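PDB 3D1N: POU domain, class 6, transcription factor 1 from Homo sapiens, which binds DNA in a sequence-specific manner as a POU-family transcription factor, probably preferring a variant of the octamer motif. Local coordinates for residues R7-N12 and P62-W67; I15-L18 and T23-Q26. The protein carries 2 engineered substitutions. All blocks are in the same frame, centred on the assembly; numbering follows the deposited sequence.

Both contacts belong to the POU-specific domain and both draw on helix 4-18, contact 1 from its middle turns and contact 2 from its last one; their centres lie about 12 Å apart. Contact 1 joins that helix to helix 54-73 through the domain interior, about 9 Å at the nearest atom from the DNA, and is made of hydrocarbon and ring, with no hydrogen bond across it. Contact 2, nested along the chain inside the loop that contact 1 closes, lies against the DNA backbone: an arginine and a glutamine, also buried once the DNA is counted, meet around phosphates, and its chemistry is charge and hydrogen bonding.

Contact 1 (R7-N12 and P62-W67); sequences REFAKN and PVLEKW
Phe9 reaches from helix 4-18 to helix 54-73 and meets Leu64 edge-on. Its CG stands anti to the backbone N (chi1 178°), which carries the ring toward helix 54-73; the nearest CA atoms, those of Phe9 and Glu65, are still 8.8 Å apart. The apolar touch is made by the far rim of the ring: CZ of Phe9 lies 3.5 Å from CB of Leu64, and CE2 of Phe9 is 3.8 Å from CD1 of Leu64, which sits in the plane of the ring at its edge.

This is packing inside the helical POU-specific domain, where the first helix lies against helix 54-73. Phe47, from helix 41-49, touches both Phe9 and Leu64, and Leu68 also packs on Phe9, so the ring is enclosed by more than one helix. With an alanine in place of Phe9 the ring is lost, and a gap would probably open beside Leu64, which would lose its aromatic neighbour from helix 4-18.

The carboxylate end of Glu65 comes beside the ring without a polar bond, but its modelled approach is too close, so its placement is doubtful.

No hydrogen bond crosses the contact; within helix 4-18, Asn12 folds back on the preceding turn. Its ND2 donates to O of Glu8 at 3.0 Å, while N of Asn12 reaches that same oxygen at 2.9 Å from the opposite face of the carbonyl plane.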
loop_
_atom_site.group_PDB
_atom_site.type_symbol
_atom_site.label_atom_id
_atom_site.label_comp_id
_atom_site.label_asym_id
_atom_site.label_seq_id
_atom_site.Cartn_x
_atom_site.Cartn_y
_atom_site.Cartn_z
ATOM N N ARG K 7 5.050 -2.879 25.904
ATOM C CA ARG K 7 4.149 -2.218 24.967
ATOM C C ARG K 7 4.928 -1.280 24.050
ATOM O O ARG K 7 4.518 -1.006 22.918
ATOM C CB ARG K 7 3.062 -1.446 25.714
ATOM C CG ARG K 7 2.188 -0.588 24.817
ATOM C CD ARG K 7 1.063 0.062 25.604
ATOM N NE ARG K 7 -0.001 -0.884 25.936
ATOM C CZ ARG K 7 -0.023 -1.641 27.032
ATOM N NH1 ARG K 7 0.969 -1.571 27.914
ATOM N NH2 ARG K 7 -1.038 -2.470 27.245
ATOM N N GLU K 8 6.061 -0.792 24.542
ATOM C CA GLU K 8 6.873 0.115 23.757
ATOM C C GLU K 8 7.894 -0.662 22.943
ATOM O O GLU K 8 8.273 -0.234 21.854
ATOM C CB GLU K 8 7.558 1.154 24.644
ATOM C CG GLU K 8 7.975 2.408 23.892
ATOM C CD GLU K 8 6.796 3.123 23.244
ATOM O OE1 GLU K 8 7.010 3.836 22.238
ATOM O OE2 GLU K 8 5.657 2.969 23.738
ATOM N N PHE K 9 8.339 -1.801 23.472
ATOM C CA PHE K 9 9.200 -2.696 22.706
ATOM C C PHE K 9 8.373 -3.257 21.572
ATOM O O PHE K 9 8.901 -3.636 20.529
ATOM C CB PHE K 9 9.726 -3.836 23.562
ATOM C CG PHE K 9 10.578 -4.827 22.807
ATOM C CD1 PHE K 9 11.953 -4.697 22.773
ATOM C CD2 PHE K 9 10.007 -5.903 22.149
ATOM C CE1 PHE K 9 12.737 -5.611 22.091
ATOM C CE2 PHE K 9 10.795 -6.822 21.462
ATOM C CZ PHE K 9 12.161 -6.672 21.438
ATOM N N ALA K 10 7.065 -3.318 21.790
ATOM C CA ALA K 10 6.145 -3.667 20.724
ATOM C C ALA K 10 6.302 -2.641 19.610
ATOM O O ALA K 10 6.921 -2.913 18.575
ATOM C CB ALA K 10 4.717 -3.679 21.237
ATOM N N LYS K 11 5.755 -1.453 19.853
ATOM C CA LYS K 11 5.790 -0.352 18.895
ATOM C C LYS K 11 7.135 -0.224 18.186
ATOM O O LYS K 11 7.205 -0.282 16.956
ATOM C CB LYS K 11 5.413 0.961 19.586
ATOM C CG LYS K 11 3.906 1.181 19.667
ATOM C CD LYS K 11 3.158 -0.142 19.857
ATOM C CE LYS K 11 1.741 -0.082 19.286
ATOM N NZ LYS K 11 1.097 -1.432 19.203
ATOM N N ASN K 12 8.201 -0.078 18.966
ATOM C CA ASN K 12 9.526 0.139 18.401
ATOM C C ASN K 12 10.081 -1.043 17.619
ATOM O O ASN K 12 10.763 -0.855 16.612
ATOM C CB ASN K 12 10.513 0.586 19.479
ATOM C CG ASN K 12 10.270 2.015 19.925
ATOM O OD1 ASN K 12 11.133 2.876 19.773
ATOM N ND2 ASN K 12 9.077 2.278 20.457
ATOM N N PRO K 62 12.102 -11.047 25.436
ATOM C CA PRO K 62 13.550 -11.244 25.594
ATOM C C PRO K 62 14.234 -11.811 24.356
ATOM O O PRO K 62 15.163 -11.192 23.832
ATOM C CB PRO K 62 13.639 -12.262 26.736
ATOM C CG PRO K 62 12.376 -12.077 27.511
ATOM C CD PRO K 62 11.335 -11.734 26.493
ATOM N N VAL K 63 13.793 -12.981 23.905
ATOM C CA VAL K 63 14.412 -13.635 22.756
ATOM C C VAL K 63 14.327 -12.755 21.505
ATOM O O VAL K 63 15.110 -12.904 20.564
ATOM C CB VAL K 63 13.807 -15.042 22.500
ATOM C CG1 VAL K 63 12.280 -14.985 22.459
ATOM C CG2 VAL K 63 14.379 -15.661 21.224
ATOM N N LEU K 64 13.378 -11.824 21.505
ATOM C CA LEU K 64 13.289 -10.858 20.424
ATOM C C LEU K 64 14.513 -9.959 20.400
ATOM O O LEU K 64 15.290 -10.000 19.449
ATOM C CB LEU K 64 12.011 -10.036 20.531
ATOM C CG LEU K 64 10.831 -10.829 19.970
ATOM C CD1 LEU K 64 9.680 -9.912 19.616
ATOM C CD2 LEU K 64 11.276 -11.629 18.744
ATOM N N GLU K 65 14.686 -9.163 21.450
ATOM C CA GLU K 65 15.861 -8.303 21.582
ATOM C C GLU K 65 17.180 -9.032 21.343
ATOM O O GLU K 65 18.106 -8.473 20.753
ATOM C CB GLU K 65 15.882 -7.624 22.949
ATOM C CG GLU K 65 15.609 -6.140 22.881
ATOM C CD GLU K 65 15.114 -5.577 24.195
ATOM O OE1 GLU K 65 14.869 -4.351 24.263
ATOM O OE2 GLU K 65 14.966 -6.364 25.155
ATOM N N LYS K 66 17.263 -10.278 21.796
ATOM C CA LYS K 66 18.465 -11.080 21.593
ATOM C C LYS K 66 18.618 -11.493 20.128
ATOM O O LYS K 66 19.293 -12.475 19.813
ATOM C CB LYS K 66 18.445 -12.317 22.495
ATOM N N TRP K 67 17.981 -10.733 19.243
ATOM C CA TRP K 67 18.020 -10.997 17.810
ATOM C C TRP K 67 17.907 -9.684 17.054
ATOM O O TRP K 67 18.662 -9.430 16.122
ATOM C CB TRP K 67 16.868 -11.911 17.408
ATOM C CG TRP K 67 17.120 -12.671 16.147
ATOM C CD1 TRP K 67 17.721 -13.892 16.034
ATOM C CD2 TRP K 67 16.771 -12.271 14.818
ATOM N NE1 TRP K 67 17.769 -14.278 14.715
ATOM C CE2 TRP K 67 17.192 -13.302 13.947
ATOM C CE3 TRP K 67 16.143 -11.147 14.277
ATOM C CZ2 TRP K 67 17.005 -13.239 12.567
ATOM C CZ3 TRP K 67 15.959 -11.087 12.904
ATOM C CH2 TRP K 67 16.388 -12.128 12.066
#

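Contact 2 (I15-L18 and T23-Q26); sequences IRRL and TQTQ. With nucleotides of chain C.
Arg17 leaves its helix with CG opposite the main-chain N (chi1 -159°), then bends at chi2 and chi3, which folds the guanidinium toward the start of helix 24-31. CG of Gln24 lies over one guanidinium face, 3.3 Å from CZ of Arg17; CD2 of Leu18 lies over the opposite face.

The DNA phosphate of DA10 of chain C joins the two segments. NH1 of Arg17 donates to OP1 of DA10 at 2.8 Å (N-H...O 155°), with the phosphate at the guanidinium edge, and the backbone N of Gln24 donates to OP2 of DA10 at 2.9 Å. NE2 of Gln24 hydrogen-bonds OP2 of DA11 of chain C, though the bond's length and the amide's exact placement are doubtful.

Thr23 holds the N-cap position of helix 24-31, the first helix of the helix-turn-helix that POU-specific domains use to bind DNA. Glu48 forms a salt bridge with NH2 of Arg17 and accepts a hydrogen bond from NE2 of Gln24, a second-shell carboxylate that probably holds both groups in place.

Arg17 thus lies between phosphate and carboxylate, two anions expected to stabilise its positive charge, while the helix N-terminus likely adds to the pull on the phosphate.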
loop_
_atom_site.group_PDB
_atom_site.type_symbol
_atom_site.label_atom_id
_atom_site.label_comp_id
_atom_site.label_asym_id
_atom_site.label_seq_id
_atom_site.Cartn_x
_atom_site.Cartn_y
_atom_site.Cartn_z
ATOM N N ILE K 15 8.871 -0.979 13.918
ATOM C CA ILE K 15 9.533 0.060 13.131
ATOM C C ILE K 15 11.025 -0.205 12.919
ATOM O O ILE K 15 11.573 0.166 11.884
ATOM C CB ILE K 15 9.340 1.476 13.738
ATOM C CG1 ILE K 15 7.937 1.634 14.333
ATOM C CG2 ILE K 15 9.599 2.551 12.684
ATOM C CD1 ILE K 15 7.626 3.046 14.840
ATOM N N ARG K 16 11.685 -0.833 13.889
ATOM C CA ARG K 16 13.075 -1.239 13.696
ATOM C C ARG K 16 13.162 -2.298 12.602
ATOM O O ARG K 16 14.146 -2.373 11.869
ATOM C CB ARG K 16 13.663 -1.815 14.983
ATOM C CG ARG K 16 13.927 -0.819 16.092
ATOM C CD ARG K 16 14.529 -1.552 17.284
ATOM N NE ARG K 16 14.629 -0.722 18.480
ATOM C CZ ARG K 16 15.191 -1.119 19.619
ATOM N NH1 ARG K 16 15.709 -2.338 19.722
ATOM N NH2 ARG K 16 15.237 -0.294 20.654
ATOM N N ARG K 17 12.121 -3.118 12.517
ATOM C CA ARG K 17 12.058 -4.232 11.577
ATOM C C ARG K 17 11.716 -3.702 10.194
ATOM O O ARG K 17 12.233 -4.169 9.171
ATOM C CB ARG K 17 10.985 -5.218 12.043
ATOM C CG ARG K 17 11.123 -6.631 11.492
ATOM C CD ARG K 17 9.998 -6.954 10.540
ATOM N NE ARG K 17 8.743 -6.380 11.006
ATOM C CZ ARG K 17 7.665 -6.250 10.244
ATOM N NH1 ARG K 17 7.701 -6.654 8.981
ATOM N NH2 ARG K 17 6.560 -5.711 10.743
ATOM N N LEU K 18 10.821 -2.722 10.189
ATOM C CA LEU K 18 10.459 -1.990 8.990
ATOM C C LEU K 18 11.671 -1.207 8.498
ATOM O O LEU K 18 12.081 -1.332 7.341
ATOM C CB LEU K 18 9.297 -1.041 9.296
ATOM C CG LEU K 18 7.970 -1.743 9.593
ATOM C CD1 LEU K 18 6.823 -0.759 9.784
ATOM C CD2 LEU K 18 7.650 -2.725 8.478
ATOM N N THR K 23 10.515 -8.333 6.365
ATOM C CA THR K 23 9.181 -8.881 6.552
ATOM C C THR K 23 9.087 -9.616 7.896
ATOM O O THR K 23 10.066 -10.218 8.358
ATOM C CB THR K 23 8.805 -9.843 5.412
ATOM O OG1 THR K 23 9.769 -10.896 5.331
ATOM C CG2 THR K 23 8.776 -9.116 4.092
ATOM N N GLN K 24 7.916 -9.537 8.530
ATOM C CA GLN K 24 7.622 -10.337 9.708
ATOM C C GLN K 24 7.972 -11.751 9.339
ATOM O O GLN K 24 8.533 -12.511 10.126
ATOM C CB GLN K 24 6.129 -10.283 10.049
ATOM C CG GLN K 24 5.608 -8.889 10.382
ATOM C CD GLN K 24 4.103 -8.859 10.573
ATOM O OE1 GLN K 24 3.372 -9.673 10.001
ATOM N NE2 GLN K 24 3.631 -7.917 11.378
ATOM N N THR K 25 7.650 -12.098 8.108
ATOM C CA THR K 25 7.788 -13.471 7.688
ATOM C C THR K 25 9.241 -13.832 7.431
ATOM O O THR K 25 9.565 -14.979 7.168
ATOM C CB THR K 25 6.864 -13.787 6.495
ATOM O OG1 THR K 25 7.312 -14.979 5.835
ATOM C CG2 THR K 25 6.811 -12.607 5.524
ATOM N N GLN K 26 10.120 -12.849 7.540
ATOM C CA GLN K 26 11.555 -13.117 7.512
ATOM C C GLN K 26 12.062 -13.312 8.926
ATOM O O GLN K 26 12.733 -14.297 9.224
ATOM C CB GLN K 26 12.312 -11.963 6.863
ATOM C CG GLN K 26 12.475 -12.105 5.368
ATOM C CD GLN K 26 13.015 -10.846 4.727
ATOM O OE1 GLN K 26 12.584 -9.727 5.042
ATOM N NE2 GLN K 26 13.960 -11.024 3.810
ATOM P P DA C 10 5.303 -7.096 6.559
ATOM O OP1 DA C 10 5.871 -5.820 7.050
ATOM O OP2 DA C 10 6.017 -8.393 6.716
ATOM O "O5'" DA C 10 3.835 -7.139 7.176
ATOM C "C5'" DA C 10 2.905 -6.115 6.855
ATOM C "C4'" DA C 10 1.512 -6.506 7.347
ATOM O "O4'" DA C 10 0.931 -7.571 6.550
ATOM C "C3'" DA C 10 1.455 -7.002 8.794
ATOM O "O3'" DA C 10 0.492 -6.204 9.477
ATOM C "C2'" DA C 10 1.096 -8.494 8.704
ATOM C "C1'" DA C 10 0.317 -8.541 7.393
ATOM N N9 DA C 10 0.281 -9.795 6.623
ATOM C C8 DA C 10 1.342 -10.564 6.197
ATOM N N7 DA C 10 0.990 -11.626 5.481
ATOM C C5 DA C 10 -0.406 -11.546 5.425
ATOM C C6 DA C 10 -1.394 -12.368 4.814
ATOM N N6 DA C 10 -1.095 -13.479 4.108
ATOM N N1 DA C 10 -2.700 -12.011 4.969
ATOM C C2 DA C 10 -2.983 -10.904 5.669
ATOM N N3 DA C 10 -2.147 -10.041 6.273
ATOM C C4 DA C 10 -0.856 -10.424 6.120
ATOM P P DT C 9 7.389 -8.986 0.298
ATOM O OP1 DT C 9 8.567 -8.136 0.605
ATOM O OP2 DT C 9 7.587 -10.418 -0.030
ATOM O "O5'" DT C 9 6.341 -8.783 1.481
ATOM C "C5'" DT C 9 6.000 -7.446 1.769
ATOM C "C4'" DT C 9 4.820 -7.366 2.717
ATOM O "O4'" DT C 9 3.674 -8.021 2.134
ATOM C "C3'" DT C 9 5.021 -8.012 4.082
ATOM O "O3'" DT C 9 4.934 -6.942 5.015
ATOM C "C2'" DT C 9 3.877 -9.029 4.191
ATOM C "C1'" DT C 9 2.867 -8.485 3.187
ATOM N N1 DT C 9 1.906 -9.431 2.542
ATOM C C2 DT C 9 0.552 -9.237 2.749
ATOM O O2 DT C 9 0.102 -8.341 3.457
ATOM N N3 DT C 9 -0.258 -10.143 2.099
ATOM C C4 DT C 9 0.143 -11.185 1.276
ATOM O O4 DT C 9 -0.646 -11.953 0.725
ATOM C C5 DT C 9 1.569 -11.326 1.104
ATOM C C7 DT C 9 2.077 -12.602 0.491
ATOM C C6 DT C 9 2.375 -10.446 1.728
ATOM P P DA C 11 0.179 -6.458 11.021
ATOM O OP1 DA C 11 -0.276 -5.215 11.696
ATOM O OP2 DA C 11 1.324 -7.208 11.585
ATOM O "O5'" DA C 11 -1.129 -7.353 10.805
ATOM C "C5'" DA C 11 -2.311 -6.627 10.445
ATOM C "C4'" DA C 11 -3.523 -7.520 10.209
ATOM O "O4'" DA C 11 -3.132 -8.661 9.414
ATOM C "C3'" DA C 11 -4.174 -8.081 11.466
ATOM O "O3'" DA C 11 -5.500 -7.592 11.548
ATOM C "C2'" DA C 11 -4.105 -9.603 11.295
ATOM C "C1'" DA C 11 -3.843 -9.803 9.808
ATOM N N9 DA C 11 -2.971 -10.908 9.417
ATOM C C8 DA C 11 -1.625 -11.073 9.682
ATOM N N7 DA C 11 -1.112 -12.179 9.152
ATOM C C5 DA C 11 -2.195 -12.765 8.495
ATOM C C6 DA C 11 -2.330 -13.952 7.736
ATOM N N6 DA C 11 -1.319 -14.790 7.495
ATOM N N1 DA C 11 -3.548 -14.242 7.224
ATOM C C2 DA C 11 -4.550 -13.384 7.465
ATOM N N3 DA C 11 -4.554 -12.240 8.158
ATOM C C4 DA C 11 -3.337 -11.990 8.647
#